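Local coordinates for BauA (Acinetobacter baumannii, PDB 6HCP), which serves as an outer-membrane receptor for ferric preacinetobactin and probably carries this iron-siderophore complex inward as a TonB-dependent transporter, at residues 82-87 with 138-143; 164-169 with 187-192; 177-182 with 209-214. All coordinates share one frame; numbering follows the deposited sequence. Where two conformers were deposited one is given.

Contact 1: residues 82-87 with 138-143; sequences EVIAAT and VEVLKG
Ile-84 and Val-138 bury the most surface here, with Val-140 next. The contact is purely apolar. The CG2 methyl of Ile-84 does most of the touching. Ile-84 CG2 lies 3.5 Å from Val-138 CG1 and 3.7 Å from Val-140 CG2, so one methyl meets both valines. The isoleucine side chain lies across each valine at about a right angle. Ile-84 CG2 is trans to the carbonyl carbon, while CG1 sits between the backbone N and that carbon (chi1 67°). This turns the short branch, not the longer CD1 arm, to the strand. Val-140 also meets the root of the side chain, with its CG2 4.0 Å from Ile-84 CB. Val-83 adds a looser touch, its CG1 lying 4.1 Å from Val-138 CB. Val-138 and Val-140 are alternate residues of the strand, so both point to the helix; Glu-139 between them points away and bonds to Asn-162 and Asn-48. All four touching residues are buried. The contact packs the short helix 81-84 on one face of the plug-domain sheet. Helix 69-75 closes one flank through Ile-72, which touches both Val-83 and Val-138. Strand 64-68 adds Tyr-67 and Ile-65, and strand 159-165 adds Val-161 and Leu-163.

Contact 2: residues 164-169 with 187-192; sequences VTKYAA and GGHVDV
Lys-166 and Asp-191 form a salt bridge that ties the chain leaving the plug sheet to the wall of the beta barrel. The two segments are otherwise well apart: the CA atoms of Lys-166 and Asp-191 are 9.7 Å from each other. The tight part is the lysine tip. Beyond CG the lysine chain is extended, and this carries the ammonium across the gap. The two side chains come from opposite directions. His-189 borders the same spot, with Lys-166 NZ at the edge of its ring near the ring plane, 4.1 Å from CE1. Partners outside share the polar load. Lys-166 NZ also donates to the carbonyl of Glu-133, Asp-191 OD1 pairs with Arg-205, and His-189 NE2 bonds to Asn-207. The nearby positive charge of Arg-205 probably helps keep the aspartate ionised. The loose side is the outer face of strand 184-196. There Val-190 and Val-192 alternate with the inward residues and are partly exposed, and a bound detergent molecule touches Gly-188, His-189 and Val-190. The bridge itself is oblique. Lys-166 NZ stands 2.9 Å from Asp-191 OD2 and meets it from above the carboxylate plane, 55° out of it.

Contact 3: residues 177-182 with 209-214; sequences TTTYMS and MYRDGD. With EDO (1,2-ethanediol), chain R.
The guanidinium of Arg-211 has a water at its edge, in the plane of the group, and this water leads across to Thr-179. The other flat group, the ring of Tyr-180, carries Ser-182 N on one face, 3.5 Å above the plane and shifted toward the rim. On the outside of the barrel Tyr-180 also packs on Leu-652 of a second subunit. Arg-211 NH2 donates to the water at 3.2 Å, and the water lies 3.0 Å from Thr-179 OG1. Direct touch is slight: Thr-179 OG1 comes to 4.4 Å from Arg-211 CD. Arg-211 CG sits between the backbone N and the carbonyl carbon (chi1 59°). The chain is extended to NE, and this carries the guanidinium inward to the plug. There NH2 forms a salt bridge with Glu-133 and NH1 bonds to Ser-131. The water thus adds to a group already gripped from the plug side. Further along, backbone atoms approach, with Ser-182 C 3.8 Å from Asp-214 O. At Gly-213 the chain turns a corner. Thr-178, modelled in two conformers, points to the other side of its strand; in one, its OG1 may accept a weak hydrogen bond, 3.4 Å, from O1 of a 1,2-ethanediol, probably a crystallisation additive. The touching parts of the segments run 12° apart in direction, close to parallel. Strand 184-196 lies between them and pairs antiparallel with both. This next-but-one relation of strands, with alternate side chains facing the lumen, is characteristic of the up-and-down barrel of TonB-dependent receptors.

How the contacts relate
Contact 1 lies inside the plug, contact 2 joins plug to barrel, and contact 3 lies in the barrel wall. Contact 1 closes first along the chain; the segments of contacts 2 and 3 then alternate. The centres of contact 1 and contact 2 lie about 21 Å apart, those of contact 2 and contact 3 about 17 Å, and those of contact 1 and contact 3 about 24 Å. Contacts 1 and 2 share the plug sheet through neighbouring strands 135-142 and 159-165. Strand 184-196 of contact 2 runs between strands 173-181 and 202-212 of contact 3 and pairs with both. Together they trace the passage of the chain from the plug into the first barrel strands that surround it.

Contact 1: residues 82-87 with 138-143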
ATOM      1  N   GLU A  82      17.544   5.220  14.572  1.00 25.45           N
ATOM      2  CA  GLU A  82      16.802   4.032  14.116  1.00 28.50           C
ATOM      3  C   GLU A  82      17.133   2.819  14.983  1.00 29.86           C
ATOM      4  O   GLU A  82      16.401   1.837  14.948  1.00 32.25           O
ATOM      5  CB  GLU A  82      17.115   3.746  12.647  1.00 29.22           C
ATOM      6  CG  GLU A  82      16.466   4.757  11.726  1.00 32.73           C
ATOM      7  CD  GLU A  82      16.667   4.538  10.237  1.00 33.75           C
ATOM      8  OE1 GLU A  82      17.142   3.457   9.838  1.00 33.44           O
ATOM      9  OE2 GLU A  82      16.298   5.444   9.482  1.00 35.90           O
ATOM     10  N   VAL A  83      18.209   2.898  15.781  1.00 24.23           N
ATOM     11  CA  VAL A  83      18.481   1.892  16.775  1.00 23.78           C
ATOM     12  C   VAL A  83      17.764   2.222  18.087  1.00 24.33           C
ATOM     13  O   VAL A  83      17.152   1.352  18.699  1.00 28.21           O
ATOM     14  CB  VAL A  83      19.995   1.720  17.013  1.00 25.45           C
ATOM     15  CG1 VAL A  83      20.255   0.626  18.022  1.00 28.29           C
ATOM     16  CG2 VAL A  83      20.754   1.446  15.722  1.00 27.94           C
ATOM     17  N   ILE A  84      17.991   3.430  18.620  1.00 25.78           N
ATOM     18  CA  ILE A  84      17.676   3.676  20.039  1.00 24.51           C
ATOM     19  C   ILE A  84      16.230   4.151  20.245  1.00 25.31           C
ATOM     20  O   ILE A  84      15.720   4.056  21.367  1.00 27.45           O
ATOM     21  CB  ILE A  84      18.677   4.655  20.680  1.00 24.65           C
ATOM     22  CG1 ILE A  84      18.562   6.063  20.088  1.00 23.64           C
ATOM     23  CG2 ILE A  84      20.079   4.077  20.570  1.00 24.93           C
ATOM     24  CD1 ILE A  84      19.413   7.106  20.807  1.00 27.90           C
ATOM     25  N   ALA A  85      15.586   4.704  19.217  1.00 24.47           N
ATOM     26  CA  ALA A  85      14.264   5.305  19.392  1.00 26.65           C
ATOM     27  C   ALA A  85      13.141   4.306  19.081  1.00 27.72           C
ATOM     28  O   ALA A  85      11.996   4.565  19.395  1.00 31.39           O
ATOM     29  CB  ALA A  85      14.116   6.542  18.537  1.00 26.57           C
ATOM     30  N   ALA A  86      13.449   3.213  18.390  1.00 28.23           N
ATOM     31  CA  ALA A  86      12.368   2.391  17.805  1.00 31.26           C
ATOM     32  C   ALA A  86      11.449   1.842  18.913  1.00 30.59           C
ATOM     33  O   ALA A  86      10.243   1.881  18.787  1.00 28.63           O
ATOM     34  CB  ALA A  86      12.957   1.292  16.955  1.00 31.58           C
ATOM     35  N   THR A  87      12.023   1.333  20.003  1.00 24.84           N
ATOM     36  CA  THR A  87      11.239   0.673  21.039  1.00 26.60           C
ATOM     37  C   THR A  87      11.295   1.385  22.394  1.00 26.38           C
ATOM     38  O   THR A  87      10.729   0.887  23.362  1.00 29.95           O
ATOM     39  CB  THR A  87      11.677  -0.792  21.204  1.00 29.21           C
ATOM     40  OG1 THR A  87      13.078  -0.874  21.497  1.00 29.66           O
ATOM     41  CG2 THR A  87      11.356  -1.577  19.952  1.00 26.52           C
ATOM     42  N   VAL A 138      25.233  -0.598  20.929  1.00 24.30           N
ATOM     43  CA  VAL A 138      24.798   0.779  21.073  1.00 27.09           C
ATOM     44  C   VAL A 138      24.089   0.890  22.415  1.00 26.05           C
ATOM     45  O   VAL A 138      23.054   0.255  22.606  1.00 27.12           O
ATOM     46  CB  VAL A 138      23.864   1.199  19.926  1.00 25.49           C
ATOM     47  CG1 VAL A 138      23.242   2.565  20.210  1.00 25.25           C
ATOM     48  CG2 VAL A 138      24.582   1.203  18.595  1.00 26.16           C
ATOM     49  N   GLU A 139      24.724   1.590  23.368  1.00 24.40           N
ATOM     50  CA  GLU A 139      24.305   1.631  24.728  1.00 24.67           C
ATOM     51  C   GLU A 139      23.686   3.001  25.045  1.00 24.88           C
ATOM     52  O   GLU A 139      24.145   4.042  24.569  1.00 27.43           O
ATOM     53  CB  GLU A 139      25.494   1.410  25.677  1.00 26.57           C
ATOM     54  CG  GLU A 139      26.318   0.177  25.384  1.00 27.60           C
ATOM     55  CD  GLU A 139      27.488  -0.013  26.333  1.00 30.92           C
ATOM     56  OE1 GLU A 139      27.864   0.977  27.043  1.00 29.81           O
ATOM     57  OE2 GLU A 139      27.983  -1.161  26.411  1.00 29.82           O
ATOM     58  N   VAL A 140      22.649   2.987  25.874  1.00 22.06           N
ATOM     59  CA  VAL A 140      21.985   4.199  26.324  1.00 24.13           C
ATOM     60  C   VAL A 140      21.933   4.171  27.847  1.00 25.00           C
ATOM     61  O   VAL A 140      21.490   3.186  28.461  1.00 28.60           O
ATOM     62  CB  VAL A 140      20.563   4.358  25.750  1.00 27.90           C
ATOM     63  CG1 VAL A 140      19.932   5.677  26.198  1.00 30.71           C
ATOM     64  CG2 VAL A 140      20.542   4.260  24.241  1.00 28.53           C
ATOM     65  N   LEU A 141      22.320   5.298  28.450  1.00 25.09           N
ATOM     66  CA  LEU A 141      22.104   5.545  29.871  1.00 24.59           C
ATOM     67  C   LEU A 141      21.214   6.781  29.978  1.00 24.21           C
ATOM     68  O   LEU A 141      21.553   7.822  29.431  1.00 27.34           O
ATOM     69  CB  LEU A 141      23.442   5.770  30.576  1.00 27.73           C
ATOM     70  CG  LEU A 141      23.322   5.944  32.097  1.00 33.73           C
ATOM     71  CD1 LEU A 141      24.556   5.418  32.801  1.00 44.30           C
ATOM     72  CD2 LEU A 141      23.065   7.388  32.470  1.00 36.84           C
ATOM     73  N   LYS A 142      20.049   6.624  30.596  1.00 23.64           N
ATOM     74  CA  LYS A 142      19.041   7.656  30.588  1.00 24.93           C
ATOM     75  C   LYS A 142      19.282   8.633  31.739  1.00 25.31           C
ATOM     76  O   LYS A 142      19.644   8.255  32.858  1.00 26.52           O
ATOM     77  CB  LYS A 142      17.634   7.057  30.638  1.00 27.70           C
ATOM     78  CG  LYS A 142      17.322   6.187  29.422  1.00 31.58           C
ATOM     79  CD  LYS A 142      16.003   5.482  29.495  1.00 38.96           C
ATOM     80  CE  LYS A 142      15.966   4.240  28.622  1.00 34.22           C
ATOM     81  NZ  LYS A 142      14.592   3.722  28.520  1.00 47.03           N
ATOM     82  N   GLY A 143      19.074   9.910  31.421  1.00 24.19           N
ATOM     83  CA  GLY A 143      19.259  11.013  32.368  1.00 24.79           C
ATOM     84  C   GLY A 143      20.701  11.498  32.380  1.00 22.89           C
ATOM     85  O   GLY A 143      21.577  10.934  31.727  1.00 24.50           O
TER

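Contact 2: residues 164-169 with 187-192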
ATOM      1  N   VAL A 164      29.993   1.087  21.126  1.00 27.59           N
ATOM      2  CA  VAL A 164      31.056   0.126  21.388  1.00 27.87           C
ATOM      3  C   VAL A 164      31.476  -0.472  20.044  1.00 30.10           C
ATOM      4  O   VAL A 164      30.641  -1.015  19.314  1.00 28.22           O
ATOM      5  CB  VAL A 164      30.577  -0.961  22.363  1.00 29.31           C
ATOM      6  CG1 VAL A 164      31.636  -2.035  22.591  1.00 32.40           C
ATOM      7  CG2 VAL A 164      30.107  -0.370  23.678  1.00 32.62           C
ATOM      8  N   THR A 165      32.749  -0.317  19.688  1.00 26.78           N
ATOM      9  CA  THR A 165      33.225  -0.715  18.369  1.00 28.46           C
ATOM     10  C   THR A 165      33.397  -2.241  18.304  1.00 26.27           C
ATOM     11  O   THR A 165      33.404  -2.935  19.333  1.00 30.55           O
ATOM     12  CB  THR A 165      34.533  -0.008  18.002  1.00 30.02           C
ATOM     13  OG1 THR A 165      35.492  -0.315  19.016  1.00 26.21           O
ATOM     14  CG2 THR A 165      34.346   1.485  17.862  1.00 35.21           C
ATOM     15  N   LYS A 166      33.515  -2.738  17.073  1.00 28.53           N
ATOM     16  CA  LYS A 166      33.699  -4.177  16.799  1.00 31.79           C
ATOM     17  C   LYS A 166      35.196  -4.532  16.831  1.00 27.62           C
ATOM     18  O   LYS A 166      36.011  -3.859  16.190  1.00 31.52           O
ATOM     19  CB  LYS A 166      33.180  -4.515  15.399  1.00 30.31           C
ATOM     20  CG  LYS A 166      31.673  -4.478  15.209  1.00 30.00           C
ATOM     21  CD  LYS A 166      31.292  -4.514  13.727  1.00 30.48           C
ATOM     22  CE  LYS A 166      29.822  -4.801  13.492  1.00 33.07           C
ATOM     23  NZ  LYS A 166      29.498  -4.822  12.045  1.00 31.82           N
ATOM     24  N   TYR A 167      35.512  -5.662  17.469  1.00 31.43           N
ATOM     25  CA  TYR A 167      36.848  -6.259  17.390  1.00 32.66           C
ATOM     26  C   TYR A 167      36.724  -7.712  16.887  1.00 37.38           C
ATOM     27  O   TYR A 167      35.634  -8.311  16.905  1.00 32.84           O
ATOM     28  CB  TYR A 167      37.527  -6.173  18.760  1.00 32.88           C
ATOM     29  CG  TYR A 167      37.700  -4.764  19.285  1.00 31.47           C
ATOM     30  CD1 TYR A 167      38.629  -3.898  18.725  1.00 31.29           C
ATOM     31  CD2 TYR A 167      36.870  -4.272  20.281  1.00 35.35           C
ATOM     32  CE1 TYR A 167      38.774  -2.596  19.184  1.00 31.63           C
ATOM     33  CE2 TYR A 167      37.009  -2.978  20.758  1.00 34.40           C
ATOM     34  CZ  TYR A 167      37.953  -2.133  20.204  1.00 33.18           C
ATOM     35  OH  TYR A 167      38.061  -0.847  20.668  1.00 33.93           O
ATOM     36  N   ALA A 168      37.855  -8.284  16.464  1.00 38.82           N
ATOM     37  CA  ALA A 168      37.871  -9.603  15.827  1.00 38.07           C
ATOM     38  C   ALA A 168      37.515 -10.690  16.834  1.00 34.43           C
ATOM     39  O   ALA A 168      38.137 -10.812  17.885  1.00 37.53           O
ATOM     40  CB  ALA A 168      39.215  -9.866  15.201  1.00 39.45           C
ATOM     41  N   ALA A 169      36.508 -11.495  16.484  1.00 37.39           N
ATOM     42  CA  ALA A 169      36.231 -12.750  17.179  1.00 39.96           C
ATOM     43  C   ALA A 169      37.345 -13.775  16.875  1.00 38.26           C
ATOM     44  O   ALA A 169      38.148 -13.601  15.952  1.00 38.16           O
ATOM     45  CB  ALA A 169      34.873 -13.272  16.765  1.00 45.05           C
ATOM     46  N   GLY A 187      23.344  -0.175  -1.844  1.00 28.61           N
ATOM     47  CA  GLY A 187      24.594  -0.154  -1.111  1.00 31.02           C
ATOM     48  C   GLY A 187      25.122  -1.533  -0.825  1.00 31.25           C
ATOM     49  O   GLY A 187      24.509  -2.565  -1.142  1.00 28.51           O
ATOM     50  N   GLY A 188      26.277  -1.541  -0.166  1.00 32.93           N
ATOM     51  CA  GLY A 188      26.829  -2.754   0.339  1.00 30.90           C
ATOM     52  C   GLY A 188      27.684  -2.483   1.552  1.00 32.70           C
ATOM     53  O   GLY A 188      28.199  -1.362   1.724  1.00 29.92           O
ATOM     54  N   HIS A 189      27.910  -3.550   2.310  1.00 31.08           N
ATOM     55  CA  HIS A 189      28.650  -3.510   3.541  1.00 32.43           C
ATOM     56  C   HIS A 189      29.457  -4.802   3.668  1.00 34.46           C
ATOM     57  O   HIS A 189      28.891  -5.892   3.639  1.00 35.34           O
ATOM     58  CB  HIS A 189      27.674  -3.344   4.717  1.00 34.10           C
ATOM     59  CG  HIS A 189      28.292  -3.543   6.057  1.00 33.40           C
ATOM     60  ND1 HIS A 189      27.584  -4.065   7.117  1.00 32.18           N
ATOM     61  CD2 HIS A 189      29.525  -3.225   6.527  1.00 31.61           C
ATOM     62  CE1 HIS A 189      28.366  -4.114   8.187  1.00 33.14           C
ATOM     63  NE2 HIS A 189      29.543  -3.548   7.856  1.00 32.94           N
ATOM     64  N   VAL A 190      30.775  -4.647   3.817  0.50 30.24           N
ATOM     65  CA  VAL A 190      31.681  -5.745   4.086  0.50 33.49           C
ATOM     66  C   VAL A 190      32.174  -5.638   5.531  0.50 35.36           C
ATOM     67  O   VAL A 190      32.497  -4.546   6.001  0.50 33.36           O
ATOM     68  CB  VAL A 190      32.858  -5.729   3.097  0.50 34.05           C
ATOM     69  CG1 VAL A 190      33.997  -6.622   3.567  0.50 39.58           C
ATOM     70  CG2 VAL A 190      32.403  -6.106   1.697  0.50 27.78           C
ATOM     71  N   ASP A 191      32.167  -6.782   6.223  1.00 32.51           N
ATOM     72  CA  ASP A 191      32.609  -6.907   7.596  1.00 34.16           C
ATOM     73  C   ASP A 191      33.544  -8.123   7.667  1.00 39.34           C
ATOM     74  O   ASP A 191      33.109  -9.244   7.388  1.00 32.26           O
ATOM     75  CB  ASP A 191      31.419  -7.076   8.545  1.00 32.96           C
ATOM     76  CG  ASP A 191      31.773  -7.000  10.023  1.00 38.61           C
ATOM     77  OD1 ASP A 191      32.977  -6.807  10.335  1.00 38.99           O
ATOM     78  OD2 ASP A 191      30.846  -7.093  10.855  1.00 34.55           O
ATOM     79  N   VAL A 192      34.827  -7.894   7.971  1.00 34.87           N
ATOM     80  CA  VAL A 192      35.830  -8.985   7.966  1.00 34.98           C
ATOM     81  C   VAL A 192      36.672  -8.913   9.239  1.00 36.86           C
ATOM     82  O   VAL A 192      37.067  -7.828   9.667  1.00 35.31           O
ATOM     83  CB  VAL A 192      36.731  -8.920   6.717  1.00 41.48           C
ATOM     84  CG1 VAL A 192      35.934  -9.065   5.435  1.00 47.41           C
ATOM     85  CG2 VAL A 192      37.571  -7.660   6.673  1.00 49.64           C
TER

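Contact 3: residues 177-182 with 209-214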
ATOM      1  N   THR A 177      26.971  -7.822   2.815  1.00 34.45           N
ATOM      2  CA  THR A 177      25.551  -7.475   2.836  1.00 32.73           C
ATOM      3  C   THR A 177      25.279  -6.458   1.722  1.00 29.58           C
ATOM      4  O   THR A 177      26.004  -5.486   1.561  1.00 34.50           O
ATOM      5  CB  THR A 177      25.134  -6.910   4.204  1.00 35.09           C
ATOM      6  OG1 THR A 177      25.521  -7.804   5.242  1.00 33.24           O
ATOM      7  CG2 THR A 177      23.643  -6.672   4.307  1.00 36.89           C
ATOM      8  N   THR A 178      24.248  -6.713   0.908  0.50 28.72           N
ATOM      9  CA  THR A 178      23.789  -5.716  -0.045  0.50 26.49           C
ATOM     10  C   THR A 178      22.468  -5.133   0.469  0.50 28.92           C
ATOM     11  O   THR A 178      21.713  -5.811   1.161  0.50 29.35           O
ATOM     12  CB  THR A 178      23.624  -6.268  -1.469  0.50 28.20           C
ATOM     13  OG1 THR A 178      22.702  -7.352  -1.388  0.50 23.52           O
ATOM     14  CG2 THR A 178      24.944  -6.684  -2.086  0.50 30.98           C
ATOM     15  N   THR A 179      22.248  -3.855   0.157  1.00 30.02           N
ATOM     16  CA  THR A 179      21.112  -3.115   0.690  1.00 31.64           C
ATOM     17  C   THR A 179      20.396  -2.383  -0.444  1.00 26.06           C
ATOM     18  O   THR A 179      21.008  -1.814  -1.356  1.00 27.87           O
ATOM     19  CB  THR A 179      21.509  -2.152   1.832  1.00 29.23           C
ATOM     20  OG1 THR A 179      22.344  -1.090   1.377  1.00 30.38           O
ATOM     21  CG2 THR A 179      22.225  -2.853   2.959  1.00 34.06           C
ATOM     22  N   TYR A 180      19.088  -2.239  -0.223  1.00 28.50           N
ATOM     23  CA  TYR A 180      18.217  -1.366  -0.963  1.00 29.57           C
ATOM     24  C   TYR A 180      17.348  -0.587   0.042  1.00 25.77           C
ATOM     25  O   TYR A 180      16.885  -1.134   1.045  1.00 26.63           O
ATOM     26  CB  TYR A 180      17.345  -2.188  -1.924  1.00 29.10           C
ATOM     27  CG  TYR A 180      16.100  -1.502  -2.404  1.00 24.16           C
ATOM     28  CD1 TYR A 180      16.096  -0.694  -3.524  1.00 27.00           C
ATOM     29  CD2 TYR A 180      14.915  -1.641  -1.709  1.00 27.19           C
ATOM     30  CE1 TYR A 180      14.941  -0.053  -3.946  1.00 27.52           C
ATOM     31  CE2 TYR A 180      13.756  -1.012  -2.116  1.00 28.70           C
ATOM     32  CZ  TYR A 180      13.760  -0.235  -3.255  1.00 27.20           C
ATOM     33  OH  TYR A 180      12.590   0.388  -3.599  1.00 30.76           O
ATOM     34  N   MET A 181      17.101   0.676  -0.296  1.00 26.37           N
ATOM     35  CA  MET A 181      16.083   1.455   0.353  1.00 26.93           C
ATOM     36  C   MET A 181      15.345   2.242  -0.726  1.00 22.11           C
ATOM     37  O   MET A 181      15.945   2.759  -1.655  1.00 26.09           O
ATOM     38  CB  MET A 181      16.678   2.414   1.399  1.00 25.06           C
ATOM     39  CG  MET A 181      15.636   3.310   2.045  1.00 27.07           C
ATOM     40  SD  MET A 181      16.280   4.217   3.508  1.00 30.16           S
ATOM     41  CE  MET A 181      17.646   5.146   2.830  1.00 31.08           C
ATOM     42  N   SER A 182      14.016   2.283  -0.626  1.00 24.41           N
ATOM     43  CA  SER A 182      13.213   3.001  -1.613  1.00 26.28           C
ATOM     44  C   SER A 182      13.574   4.486  -1.591  1.00 28.40           C
ATOM     45  O   SER A 182      14.005   5.006  -0.548  1.00 28.08           O
ATOM     46  CB  SER A 182      11.742   2.766  -1.368  1.00 28.28           C
ATOM     47  OG  SER A 182      11.327   3.244  -0.099  1.00 25.85           O
ATOM     48  N   MET A 209      31.457   0.318   4.014  1.00 31.81           N
ATOM     49  CA  MET A 209      30.060   0.483   3.608  1.00 27.93           C
ATOM     50  C   MET A 209      29.959   1.669   2.657  1.00 28.47           C
ATOM     51  O   MET A 209      30.687   2.674   2.755  1.00 29.14           O
ATOM     52  CB  MET A 209      29.162   0.662   4.835  1.00 29.45           C
ATOM     53  CG  MET A 209      27.686   0.970   4.522  1.00 26.57           C
ATOM     54  SD  MET A 209      27.438   2.688   4.083  1.00 32.12           S
ATOM     55  CE  MET A 209      27.679   3.514   5.662  1.00 30.01           C
ATOM     56  N   TYR A 210      29.135   1.488   1.626  1.00 27.66           N
ATOM     57  CA  TYR A 210      28.807   2.553   0.715  1.00 28.70           C
ATOM     58  C   TYR A 210      27.336   2.383   0.345  1.00 33.08           C
ATOM     59  O   TYR A 210      26.910   1.287   0.066  1.00 32.63           O
ATOM     60  CB  TYR A 210      29.666   2.520  -0.557  1.00 36.33           C
ATOM     61  CG  TYR A 210      29.359   3.617  -1.545  1.00 36.14           C
ATOM     62  CD1 TYR A 210      29.597   4.935  -1.213  1.00 45.08           C
ATOM     63  CD2 TYR A 210      28.759   3.369  -2.771  1.00 48.70           C
ATOM     64  CE1 TYR A 210      29.272   5.977  -2.058  1.00 42.62           C
ATOM     65  CE2 TYR A 210      28.415   4.405  -3.630  1.00 50.93           C
ATOM     66  CZ  TYR A 210      28.705   5.715  -3.287  1.00 47.78           C
ATOM     67  OH  TYR A 210      28.393   6.786  -4.079  1.00 57.22           O
ATOM     68  N   ARG A 211      26.590   3.480   0.329  1.00 26.31           N
ATOM     69  CA  ARG A 211      25.282   3.444  -0.290  1.00 29.92           C
ATOM     70  C   ARG A 211      24.965   4.808  -0.880  1.00 28.20           C
ATOM     71  O   ARG A 211      25.471   5.839  -0.430  1.00 29.95           O
ATOM     72  CB  ARG A 211      24.217   2.921   0.677  1.00 36.88           C
ATOM     73  CG  ARG A 211      24.057   3.706   1.956  1.00 38.07           C
ATOM     74  CD  ARG A 211      23.062   3.005   2.866  1.00 37.11           C
ATOM     75  NE  ARG A 211      23.051   3.731   4.110  1.00 34.10           N
ATOM     76  CZ  ARG A 211      23.712   3.371   5.204  1.00 33.58           C
ATOM     77  NH1 ARG A 211      23.729   4.201   6.234  1.00 34.14           N
ATOM     78  NH2 ARG A 211      24.220   2.151   5.306  1.00 33.28           N
ATOM     79  N   ASP A 212      24.140   4.800  -1.936  1.00 26.29           N
ATOM     80  CA  ASP A 212      23.854   6.018  -2.635  1.00 26.62           C
ATOM     81  C   ASP A 212      22.580   5.822  -3.451  1.00 29.99           C
ATOM     82  O   ASP A 212      22.336   4.735  -3.974  1.00 28.13           O
ATOM     83  CB  ASP A 212      25.021   6.389  -3.567  1.00 33.59           C
ATOM     84  CG  ASP A 212      24.895   7.735  -4.254  1.00 43.62           C
ATOM     85  OD1 ASP A 212      24.544   8.711  -3.569  1.00 47.70           O
ATOM     86  OD2 ASP A 212      24.996   7.755  -5.504  1.00 60.01           O
ATOM     87  N   GLY A 213      21.814   6.906  -3.589  1.00 27.58           N
ATOM     88  CA  GLY A 213      20.687   6.957  -4.499  1.00 30.26           C
ATOM     89  C   GLY A 213      19.486   7.654  -3.891  1.00 33.15           C
ATOM     90  O   GLY A 213      19.481   8.040  -2.712  1.00 27.49           O
ATOM     91  N   ASP A 214      18.423   7.724  -4.692  1.00 28.95           N
ATOM     92  CA  ASP A 214      17.173   8.344  -4.333  1.00 30.56           C
ATOM     93  C   ASP A 214      16.587   7.671  -3.101  1.00 27.85           C
ATOM     94  O   ASP A 214      16.479   6.453  -3.037  1.00 30.24           O
ATOM     95  CB  ASP A 214      16.159   8.228  -5.470  1.00 34.07           C
ATOM     96  CG  ASP A 214      16.517   9.057  -6.678  1.00 43.08           C
ATOM     97  OD1 ASP A 214      17.346   9.965  -6.532  1.00 50.99           O
ATOM     98  OD2 ASP A 214      15.844   8.892  -7.698  1.00 56.82           O
TER
HETATM   99  C1  EDO R 815      19.386  -6.380  -1.594  1.00 50.37           C
HETATM  100  O1  EDO R 815      20.111  -5.531  -2.499  1.00 62.11           O
HETATM  101  C2  EDO R 815      17.980  -6.653  -2.108  1.00 59.93           C
HETATM  102  O2  EDO R 815      17.984  -6.752  -3.528  1.00 69.19           O
HETATM  103  O   HOH W   1      24.526  -0.255   3.207  1.00 42.21           O